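Local structure of D-isomer specific 2-hydroxyacid dehydrogenase family protein (3HG7) at residues Ala53-Ala58 with Ala76-Leu81; Ser69-Thr74 with Tyr90-Val95; Gly140-Ile145 with Gly163-Gly168; Gln194-Val199 with His219-Ala224. The protein is probably an NAD-dependent oxidoreductase of the D-isomer specific 2-hydroxyacid dehydrogenase family. The protein carries 1 engineered substitution. All blocks are in the same frame, centred on the assembly; numbering follows the deposited sequence. Where two conformers were deposited one is given.

Contact 1: residues Ala53-Ala58 with Ala76-Leu81; sequences AEPARA and AGVDVL
Pro55 presses its ring against the short 3-10 segment 79-81, where loop 76-81 of the flavodoxin-like alpha/beta domain passes the first turn of helix 55-58. The contact is tight on the ring. Its CB lies 3.6 Å from Val80 CG2 and 3.9 Å from Leu81 CD1, while CG reaches Val78 CG1 at 4.1 Å. Three branched aliphatic side chains thus meet one compact ring, and no hydrogen bond crosses between the segments. Proline suits this place because the first turn of a helix makes no use of its own amide hydrogens; the first helical bond, from Ala58 N, goes to the carbonyl of the N-cap residue Glu54. Underneath, Phe71 and Leu92 of the parallel sheet touch Leu81 and complete the apolar layer.

The outer side is looser. Ala56, small and exposed, turns its methyl group away, and Val80 CG2 comes no nearer to its backbone N than 4.2 Å. Asp79 also points away, as a charged residue at the surface should, and forms a salt bridge with Arg231, which lies after strand 225-228. At the next ring atom, the carbonyl of Gly77 comes in, its O 3.5 Å from Pro55 CG.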
# COMPACT_ATOMS: atom_id res chain seq x y z
N ALA A 53 2.27 -17.19 0.92
CA ALA A 53 2.97 -16.73 2.15
C ALA A 53 3.17 -15.25 2.13
O ALA A 53 3.08 -14.62 1.07
CB ALA A 53 4.34 -17.39 2.25
N GLU A 54 3.46 -14.69 3.30
CA GLU A 54 3.97 -13.32 3.35
C GLU A 54 5.43 -13.46 2.97
O GLU A 54 6.09 -14.43 3.40
CB GLU A 54 3.82 -12.71 4.75
CG GLU A 54 2.43 -12.18 5.01
CD GLU A 54 1.47 -13.26 5.47
OE1 GLU A 54 1.67 -13.76 6.59
OE2 GLU A 54 0.48 -13.53 4.76
N PRO A 55 5.95 -12.52 2.15
CA PRO A 55 7.38 -12.55 1.78
C PRO A 55 8.34 -12.71 2.93
O PRO A 55 9.24 -13.56 2.84
CB PRO A 55 7.57 -11.19 1.13
CG PRO A 55 6.27 -10.96 0.45
CD PRO A 55 5.24 -11.44 1.45
N ALA A 56 8.17 -11.94 4.02
CA ALA A 56 9.09 -12.08 5.17
C ALA A 56 9.06 -13.47 5.80
O ALA A 56 10.04 -13.90 6.38
CB ALA A 56 8.82 -11.02 6.21
N ARG A 57 7.94 -14.16 5.72
CA ARG A 57 7.96 -15.50 6.27
C ARG A 57 8.60 -16.54 5.39
O ARG A 57 9.24 -17.47 5.89
CB ARG A 57 6.59 -15.94 6.73
CG ARG A 57 6.47 -15.53 8.17
CD ARG A 57 5.22 -15.92 8.74
NE ARG A 57 5.14 -17.35 8.95
CZ ARG A 57 4.03 -17.89 9.40
NH1 ARG A 57 3.04 -17.05 9.68
NH2 ARG A 57 3.89 -19.19 9.55
N ALA A 58 8.46 -16.37 4.10
CA ALA A 58 9.08 -17.31 3.16
C ALA A 58 10.58 -17.12 3.05
O ALA A 58 11.32 -18.09 2.88
CB ALA A 58 8.43 -17.15 1.80
N ALA A 76 1.21 -7.04 -1.54
CA ALA A 76 1.62 -6.34 -2.73
C ALA A 76 3.13 -6.17 -2.77
O ALA A 76 3.75 -6.31 -3.81
CB ALA A 76 0.93 -4.94 -2.78
N GLY A 77 3.74 -5.88 -1.62
CA GLY A 77 5.17 -5.58 -1.59
C GLY A 77 6.00 -6.85 -1.49
O GLY A 77 5.78 -7.66 -0.58
N VAL A 78 6.98 -7.02 -2.38
CA VAL A 78 7.78 -8.27 -2.43
C VAL A 78 9.26 -7.93 -2.47
O VAL A 78 10.08 -8.78 -2.77
CB VAL A 78 7.41 -9.20 -3.64
CG1 VAL A 78 5.99 -9.77 -3.49
CG2 VAL A 78 7.61 -8.47 -4.99
N ASP A 79 9.60 -6.67 -2.16
CA ASP A 79 10.99 -6.25 -2.30
C ASP A 79 12.01 -7.10 -1.59
O ASP A 79 13.13 -7.25 -2.08
CB ASP A 79 11.17 -4.78 -1.93
CG ASP A 79 10.66 -3.88 -3.00
OD1 ASP A 79 9.43 -3.67 -3.05
OD2 ASP A 79 11.49 -3.40 -3.81
N VAL A 80 11.65 -7.70 -0.47
CA VAL A 80 12.60 -8.53 0.25
C VAL A 80 13.00 -9.78 -0.55
O VAL A 80 14.03 -10.39 -0.27
CB VAL A 80 12.10 -8.90 1.67
CG1 VAL A 80 11.85 -7.62 2.51
CG2 VAL A 80 10.85 -9.80 1.60
N LEU A 81 12.20 -10.13 -1.56
CA LEU A 81 12.46 -11.30 -2.41
C LEU A 81 13.27 -10.98 -3.67
O LEU A 81 13.65 -11.89 -4.43
CB LEU A 81 11.14 -12.00 -2.77
CG LEU A 81 10.19 -12.34 -1.62
CD1 LEU A 81 8.87 -12.84 -2.17
CD2 LEU A 81 10.81 -13.41 -0.70

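Contact 2: residues Ser69-Thr74 with Tyr90-Val95; sequences SWFQST and YQLTNV
Trp70 and Gln72 reach from one strand to Thr93 on the next, and the three side chains lie on the same face of the sheet. The indole crosses Thr93 obliquely and presents its edge: NE1 donates to Thr93 OG1 at 3.0 Å, almost straight (172°) and in the ring plane, while CD1 sits at 3.3 Å from Gln91 O. Threonine suits the site because its hydroxyl accepts this bond and passes one on, to Gln72 OE1 at 2.7 Å. That donor stands well above the amide's carbonyl plane, 70° out of it, and the side chains of Gln72 and Thr93 cross at about a right angle. With CG anti to the backbone N and a bend at chi2 (66°), Gln72 turns to run forward along the strands, toward their C-terminal ends. Its NE2 then serves two carbonyls, Asn94 O at 3.0 Å and Ser73 O at 2.9 Å, both near the amide plane. Asn296 of helix 286-301 donates to the same OE1, and Phe293 and Phe300 meet the indole.

On the other face, Phe71 runs alongside Leu92 and Tyr90, all pointing the same way. Leu92 CD1 lies over the phenyl ring, 4.1 Å from its centroid, in a CH-pi contact, while Tyr90 CE2 packs 3.6 Å from Phe71 CB. Backbone bonds such as Phe71 N to Gln91 O join the strands in parallel register. Strand 91-93 is one edge of a five-stranded parallel sheet in order 2-1-3-4-5, characteristic of the flavodoxin-like domain of this dehydrogenase family.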
# COMPACT_ATOMS: atom_id res chain seq x y z
N SER A 69 7.87 -23.99 -7.79
CA SER A 69 7.56 -23.53 -9.13
C SER A 69 6.86 -22.18 -9.15
O SER A 69 7.07 -21.35 -10.07
CB SER A 69 6.62 -24.56 -9.77
OG SER A 69 7.37 -25.72 -10.08
N TRP A 70 5.96 -22.00 -8.19
CA TRP A 70 5.14 -20.77 -8.09
C TRP A 70 4.85 -20.36 -6.63
O TRP A 70 4.36 -21.14 -5.81
CB TRP A 70 3.86 -20.91 -8.90
CG TRP A 70 2.87 -19.82 -8.67
CD1 TRP A 70 3.11 -18.47 -8.59
CD2 TRP A 70 1.47 -20.00 -8.46
NE1 TRP A 70 1.94 -17.81 -8.34
CE2 TRP A 70 0.92 -18.73 -8.24
CE3 TRP A 70 0.64 -21.12 -8.41
CZ2 TRP A 70 -0.44 -18.53 -7.97
CZ3 TRP A 70 -0.72 -20.93 -8.15
CH2 TRP A 70 -1.25 -19.64 -7.95
N PHE A 71 5.19 -19.11 -6.33
CA PHE A 71 4.97 -18.49 -5.00
C PHE A 71 4.01 -17.34 -5.22
O PHE A 71 4.31 -16.37 -5.93
CB PHE A 71 6.32 -17.98 -4.50
CG PHE A 71 6.31 -17.29 -3.16
CD1 PHE A 71 5.14 -17.05 -2.46
CD2 PHE A 71 7.50 -16.80 -2.65
CE1 PHE A 71 5.16 -16.33 -1.22
CE2 PHE A 71 7.53 -16.11 -1.43
CZ PHE A 71 6.34 -15.87 -0.73
N GLN A 72 2.83 -17.47 -4.64
CA GLN A 72 1.86 -16.38 -4.57
C GLN A 72 2.07 -15.64 -3.24
O GLN A 72 1.78 -16.21 -2.16
CB GLN A 72 0.44 -16.91 -4.61
CG GLN A 72 -0.65 -15.81 -4.42
CD GLN A 72 -0.69 -14.84 -5.56
OE1 GLN A 72 -0.88 -15.23 -6.74
NE2 GLN A 72 -0.49 -13.55 -5.25
N SER A 73 2.59 -14.43 -3.33
CA SER A 73 2.69 -13.52 -2.16
C SER A 73 1.30 -13.03 -1.74
O SER A 73 0.44 -12.80 -2.58
CB SER A 73 3.59 -12.32 -2.44
OG SER A 73 3.50 -11.35 -1.39
N THR A 74 1.07 -12.89 -0.43
CA THR A 74 -0.21 -12.39 0.06
C THR A 74 -0.15 -10.89 0.16
O THR A 74 -1.15 -10.23 0.49
CB THR A 74 -0.53 -12.95 1.51
OG1 THR A 74 0.58 -12.66 2.37
CG2 THR A 74 -0.75 -14.42 1.48
N TYR A 90 11.85 -19.67 -9.93
CA TYR A 90 10.43 -19.90 -9.73
C TYR A 90 9.63 -18.66 -10.18
O TYR A 90 10.21 -17.57 -10.40
CB TYR A 90 10.13 -20.24 -8.24
CG TYR A 90 10.31 -19.06 -7.30
CD1 TYR A 90 11.56 -18.77 -6.75
CD2 TYR A 90 9.25 -18.20 -7.02
CE1 TYR A 90 11.74 -17.66 -5.92
CE2 TYR A 90 9.41 -17.10 -6.18
CZ TYR A 90 10.67 -16.84 -5.63
OH TYR A 90 10.84 -15.74 -4.80
N GLN A 91 8.32 -18.80 -10.29
CA GLN A 91 7.46 -17.68 -10.65
C GLN A 91 6.96 -17.04 -9.38
O GLN A 91 6.32 -17.70 -8.57
CB GLN A 91 6.25 -18.13 -11.46
CG GLN A 91 6.60 -18.84 -12.77
CD GLN A 91 5.47 -18.72 -13.75
OE1 GLN A 91 5.21 -17.65 -14.29
NE2 GLN A 91 4.76 -19.82 -13.96
N LEU A 92 7.23 -15.75 -9.22
CA LEU A 92 6.66 -15.00 -8.09
C LEU A 92 5.51 -14.12 -8.59
O LEU A 92 5.67 -13.39 -9.58
CB LEU A 92 7.73 -14.12 -7.45
CG LEU A 92 7.29 -13.16 -6.33
CD1 LEU A 92 6.77 -13.90 -5.07
CD2 LEU A 92 8.51 -12.31 -6.03
N THR A 93 4.35 -14.20 -7.92
CA THR A 93 3.26 -13.23 -8.15
C THR A 93 2.91 -12.49 -6.87
O THR A 93 3.03 -13.03 -5.77
CB THR A 93 1.99 -13.91 -8.68
OG1 THR A 93 1.62 -14.93 -7.77
CG2 THR A 93 2.23 -14.54 -10.08
N ASN A 94 2.45 -11.26 -7.01
CA ASN A 94 2.01 -10.53 -5.84
C ASN A 94 0.51 -10.35 -5.92
O ASN A 94 -0.14 -10.99 -6.75
CB ASN A 94 2.77 -9.22 -5.71
CG ASN A 94 2.34 -8.20 -6.75
OD1 ASN A 94 1.86 -8.55 -7.83
ND2 ASN A 94 2.53 -6.91 -6.42
N VAL A 95 -0.03 -9.46 -5.07
CA VAL A 95 -1.44 -9.17 -5.01
C VAL A 95 -1.64 -7.77 -5.59
O VAL A 95 -0.99 -6.81 -5.14
CB VAL A 95 -1.98 -9.27 -3.49
CG1 VAL A 95 -3.38 -8.72 -3.40
CG2 VAL A 95 -1.99 -10.71 -3.05
O HOH W 1 6.64 -21.89 -12.76

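Contact 3: residues Gly140-Ile145 with Gly163-Gly168; sequences GRTLLI and GMKVLG
Met164 reaches across the start of two parallel strands to Arg141 and Leu143. Its CB lies 3.3 Å from Arg141 O and its CG 3.6 Å from the same oxygen, so the first half of the chain passes beside that carbonyl, which meanwhile accepts the amide of Lys165. SD carries the chain onward, and the turn about the CG-SD bond (chi3 95°) swings CE to 3.7 Å from Leu143 CB. A long, unbranched and flexible residue suits this bent path, and Val197 of the next strand meets it too.

Farther along, Leu143, Ile145 and Val166 line one face, where helix 150-161 packs through Ile155 and Ala156; Ile145 CD1 touches Val166 CG1 at 4.2 Å. Leu144 and Leu167 occupy the other face under helix 188-193, with Leu144 CD1 at 4.0 Å from Leu167 CB. Backbone bonds alternate between the strands, among them Leu143 N to Lys165 O at 2.7 Å. Gly163, whose positive phi (81°) glycine adopts readily, ends helix 150-161 in a Schellman motif. Strand, helix and strand form the beta-alpha-beta unit of a Rossmann-type domain, its glycine-rich turn, consistent with a GxGxxG motif, beginning just beyond the end of strand 142-146.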
# COMPACT_ATOMS: atom_id res chain seq x y z
N GLY A 140 -15.24 21.53 -4.04
CA GLY A 140 -14.42 22.45 -4.81
C GLY A 140 -12.95 22.49 -4.47
O GLY A 140 -12.19 23.22 -5.09
N ARG A 141 -12.53 21.71 -3.49
CA ARG A 141 -11.12 21.62 -3.14
C ARG A 141 -10.42 20.70 -4.14
O ARG A 141 -11.08 19.90 -4.80
CB ARG A 141 -10.99 21.02 -1.74
CG ARG A 141 -11.95 21.59 -0.76
CD ARG A 141 -11.34 22.71 -0.03
NE ARG A 141 -10.12 22.32 0.69
CZ ARG A 141 -9.60 23.03 1.68
NH1 ARG A 141 -8.48 22.65 2.26
NH2 ARG A 141 -10.23 24.13 2.09
N THR A 142 -9.09 20.82 -4.24
CA THR A 142 -8.33 20.08 -5.24
C THR A 142 -7.56 18.92 -4.66
O THR A 142 -6.69 19.10 -3.78
CB THR A 142 -7.26 20.93 -5.91
OG1 THR A 142 -6.50 21.58 -4.87
CG2 THR A 142 -7.89 21.97 -6.82
N LEU A 143 -7.85 17.74 -5.19
CA LEU A 143 -7.14 16.51 -4.81
C LEU A 143 -6.08 16.28 -5.89
O LEU A 143 -6.43 16.21 -7.05
CB LEU A 143 -8.11 15.33 -4.77
CG LEU A 143 -7.57 13.94 -4.39
CD1 LEU A 143 -6.76 13.97 -3.10
CD2 LEU A 143 -8.69 12.88 -4.28
N LEU A 144 -4.81 16.22 -5.49
CA LEU A 144 -3.73 15.73 -6.37
C LEU A 144 -3.34 14.31 -5.98
O LEU A 144 -3.00 14.06 -4.81
CB LEU A 144 -2.49 16.60 -6.21
CG LEU A 144 -1.29 16.18 -7.06
CD1 LEU A 144 -1.70 16.10 -8.54
CD2 LEU A 144 -0.13 17.12 -6.86
N ILE A 145 -3.35 13.39 -6.95
CA ILE A 145 -2.94 12.00 -6.70
C ILE A 145 -1.74 11.66 -7.59
O ILE A 145 -1.77 11.90 -8.81
CB ILE A 145 -4.09 11.00 -6.96
CG1 ILE A 145 -5.34 11.38 -6.15
CG2 ILE A 145 -3.62 9.54 -6.66
CD1 ILE A 145 -6.58 10.53 -6.46
N GLY A 163 -16.99 16.08 -4.60
CA GLY A 163 -17.13 17.38 -5.26
C GLY A 163 -15.79 18.08 -5.36
O GLY A 163 -15.74 19.28 -5.59
N MET A 164 -14.72 17.30 -5.18
CA MET A 164 -13.35 17.81 -5.36
C MET A 164 -12.96 17.86 -6.84
O MET A 164 -13.48 17.08 -7.64
CB MET A 164 -12.36 16.90 -4.61
CG MET A 164 -12.42 17.09 -3.09
SD MET A 164 -11.50 15.89 -2.16
CE MET A 164 -9.94 16.74 -1.90
N LYS A 165 -12.04 18.76 -7.18
CA LYS A 165 -11.32 18.70 -8.43
C LYS A 165 -10.28 17.60 -8.24
O LYS A 165 -9.72 17.47 -7.14
CB LYS A 165 -10.62 20.03 -8.75
CG LYS A 165 -11.58 21.18 -9.09
CD LYS A 165 -10.93 22.33 -9.92
CE LYS A 165 -9.91 21.86 -11.01
NZ LYS A 165 -10.26 20.64 -11.83
N VAL A 166 -10.05 16.80 -9.29
CA VAL A 166 -9.10 15.69 -9.19
C VAL A 166 -8.07 15.71 -10.32
O VAL A 166 -8.41 15.55 -11.50
CB VAL A 166 -9.77 14.28 -9.07
CG1 VAL A 166 -8.72 13.23 -8.79
CG2 VAL A 166 -10.80 14.25 -7.90
N LEU A 167 -6.82 15.94 -9.92
CA LEU A 167 -5.70 15.96 -10.85
C LEU A 167 -4.79 14.78 -10.56
O LEU A 167 -4.52 14.46 -9.39
CB LEU A 167 -4.88 17.23 -10.71
CG LEU A 167 -5.55 18.60 -10.81
CD1 LEU A 167 -4.52 19.69 -10.57
CD2 LEU A 167 -6.26 18.83 -12.14
N GLY A 168 -4.29 14.16 -11.62
CA GLY A 168 -3.39 13.01 -11.46
C GLY A 168 -2.02 13.28 -12.03
O GLY A 168 -1.86 14.10 -12.94

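Contact 4: residues Gln194-Val199 with His219-Ala224; sequences QADVIV and HCKPGA
The carboxylate of Asp196 is the flat group of this contact, and Lys221 NZ meets its OD1 at 3.0 Å on the syn side, 26° out of the carboxylate plane, in a hydrogen-bonded salt bridge. The other oxygen, OD2, takes the backbone N of Thr142, with the guanidinium of Arg141 as a long, weak ion pair. An aspartate so placed, between a lysine, an amide hydrogen and a distant arginine, would probably be kept ionised. The two side chains cross obliquely, and Lys221 gets there by running nearly extended through chi2 and chi3 before it bends at chi4 (-148°). On the way its CD passes 3.4 Å from Ala195 O, so the aliphatic part of the lysine packs on backbone while the ammonium group reaches the charge.

The peptide of Ala195 also faces the other end of the turn, its O lying 3.8 Å from Ala224 CB. Lys221 to Ala224 forms a type I turn, in which Pro222 suits the second position with its fixed phi and Gly223 follows without a side chain. Ala224 is small enough to let the backbones close: its CA makes a C-H...O contact with Asp196 O at 3.2 Å. Beyond it, Ile198 CD1 touches Ala224 CB loosely, at 4.4 Å.

From here the backbone of Ile225 bonds to Asp196 and Ile198, starting the pairing of strands 197-200 and 225-228. Strand 142-146 flanks 197-200 on its other side, and helix 188-193 contributes Leu192 against Ile198 and Cys220.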
# COMPACT_ATOMS: atom_id res chain seq x y z
N GLN A 194 -1.53 24.15 -6.40
CA GLN A 194 -2.99 24.26 -6.32
C GLN A 194 -3.65 23.08 -5.58
O GLN A 194 -4.88 22.92 -5.64
CB GLN A 194 -3.61 24.46 -7.71
CG GLN A 194 -3.64 23.21 -8.59
CD GLN A 194 -3.68 23.56 -10.06
OE1 GLN A 194 -2.75 24.19 -10.58
NE2 GLN A 194 -4.74 23.15 -10.75
N ALA A 195 -2.84 22.27 -4.91
CA ALA A 195 -3.31 21.06 -4.22
C ALA A 195 -3.67 21.29 -2.74
O ALA A 195 -2.84 21.74 -1.95
CB ALA A 195 -2.28 19.92 -4.37
N ASP A 196 -4.90 20.96 -2.37
CA ASP A 196 -5.30 21.05 -0.96
C ASP A 196 -4.95 19.76 -0.24
O ASP A 196 -4.57 19.77 0.94
CB ASP A 196 -6.80 21.33 -0.86
CG ASP A 196 -7.16 22.64 -1.50
OD1 ASP A 196 -6.47 23.64 -1.18
OD2 ASP A 196 -8.10 22.66 -2.34
N VAL A 197 -5.11 18.66 -0.97
CA VAL A 197 -4.80 17.33 -0.46
C VAL A 197 -3.91 16.68 -1.51
O VAL A 197 -4.19 16.79 -2.72
CB VAL A 197 -6.07 16.47 -0.27
CG1 VAL A 197 -5.72 15.14 0.40
CG2 VAL A 197 -7.10 17.20 0.61
N ILE A 198 -2.85 16.03 -1.06
CA ILE A 198 -1.92 15.32 -1.94
C ILE A 198 -1.85 13.87 -1.50
O ILE A 198 -1.65 13.58 -0.31
CB ILE A 198 -0.50 15.91 -1.88
CG1 ILE A 198 -0.51 17.42 -2.14
CG2 ILE A 198 0.39 15.26 -2.95
CD1 ILE A 198 0.62 18.15 -1.44
N VAL A 199 -2.03 12.95 -2.45
CA VAL A 199 -1.94 11.52 -2.13
C VAL A 199 -0.84 10.90 -2.99
O VAL A 199 -0.98 10.77 -4.20
CB VAL A 199 -3.31 10.78 -2.31
CG1 VAL A 199 -3.16 9.29 -1.99
CG2 VAL A 199 -4.35 11.34 -1.34
N HIS A 219 8.14 23.51 -0.39
CA HIS A 219 7.68 24.84 -0.75
C HIS A 219 6.44 24.71 -1.62
O HIS A 219 6.45 24.99 -2.81
CB HIS A 219 8.79 25.65 -1.42
CG HIS A 219 9.78 26.22 -0.44
ND1 HIS A 219 11.00 25.62 -0.18
CD2 HIS A 219 9.73 27.32 0.34
CE1 HIS A 219 11.65 26.33 0.72
NE2 HIS A 219 10.91 27.37 1.05
N CYS A 220 5.36 24.22 -0.98
CA CYS A 220 4.06 24.10 -1.63
C CYS A 220 2.82 23.92 -0.75
O CYS A 220 2.26 22.82 -0.66
CB CYS A 220 4.08 23.04 -2.72
SG CYS A 220 2.73 23.34 -3.81
N LYS A 221 2.43 25.02 -0.10
CA LYS A 221 1.06 25.30 0.40
C LYS A 221 0.86 25.10 1.90
O LYS A 221 1.04 23.99 2.42
CB LYS A 221 -0.06 24.64 -0.42
CG LYS A 221 -1.11 25.65 -0.89
CD LYS A 221 -2.43 25.02 -1.32
CE LYS A 221 -3.21 25.98 -2.22
NZ LYS A 221 -4.70 25.90 -2.10
N PRO A 222 0.47 26.19 2.60
CA PRO A 222 0.38 26.27 4.05
C PRO A 222 -0.51 25.22 4.71
O PRO A 222 -0.16 24.70 5.77
CB PRO A 222 -0.24 27.66 4.28
CG PRO A 222 -0.89 28.02 2.96
CD PRO A 222 0.07 27.46 1.98
N GLY A 223 -1.66 24.93 4.11
CA GLY A 223 -2.67 24.08 4.75
C GLY A 223 -2.91 22.77 4.02
O GLY A 223 -3.93 22.11 4.22
N ALA A 224 -1.96 22.37 3.19
CA ALA A 224 -2.09 21.15 2.41
C ALA A 224 -1.89 19.95 3.32
O ALA A 224 -1.16 20.01 4.30
CB ALA A 224 -1.07 21.10 1.30

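Overall arrangement
The four contacts fall into two pairs, one in each domain. Contacts 1 and 2 have centres 9 Å apart; contact 2 joins two strands of the five-stranded sheet and contact 1 packs beside them: Ala58 CB packs on Phe71 CE2 at 3.5 Å, and Ala76 O meets Asn94 ND2. Contacts 3 and 4, 11 Å apart, share the seven-stranded sheet, where strands 142-146 and 197-200 are neighbours and Leu144 O lies 2.8 Å from Val199 N. Between the pairs the centres are 34 to 38 Å apart, on opposite sides of the chain's centre. Contact 1 is the one that reaches toward the second domain. In this family the cofactor and substrate generally bind in the cleft between two such domains.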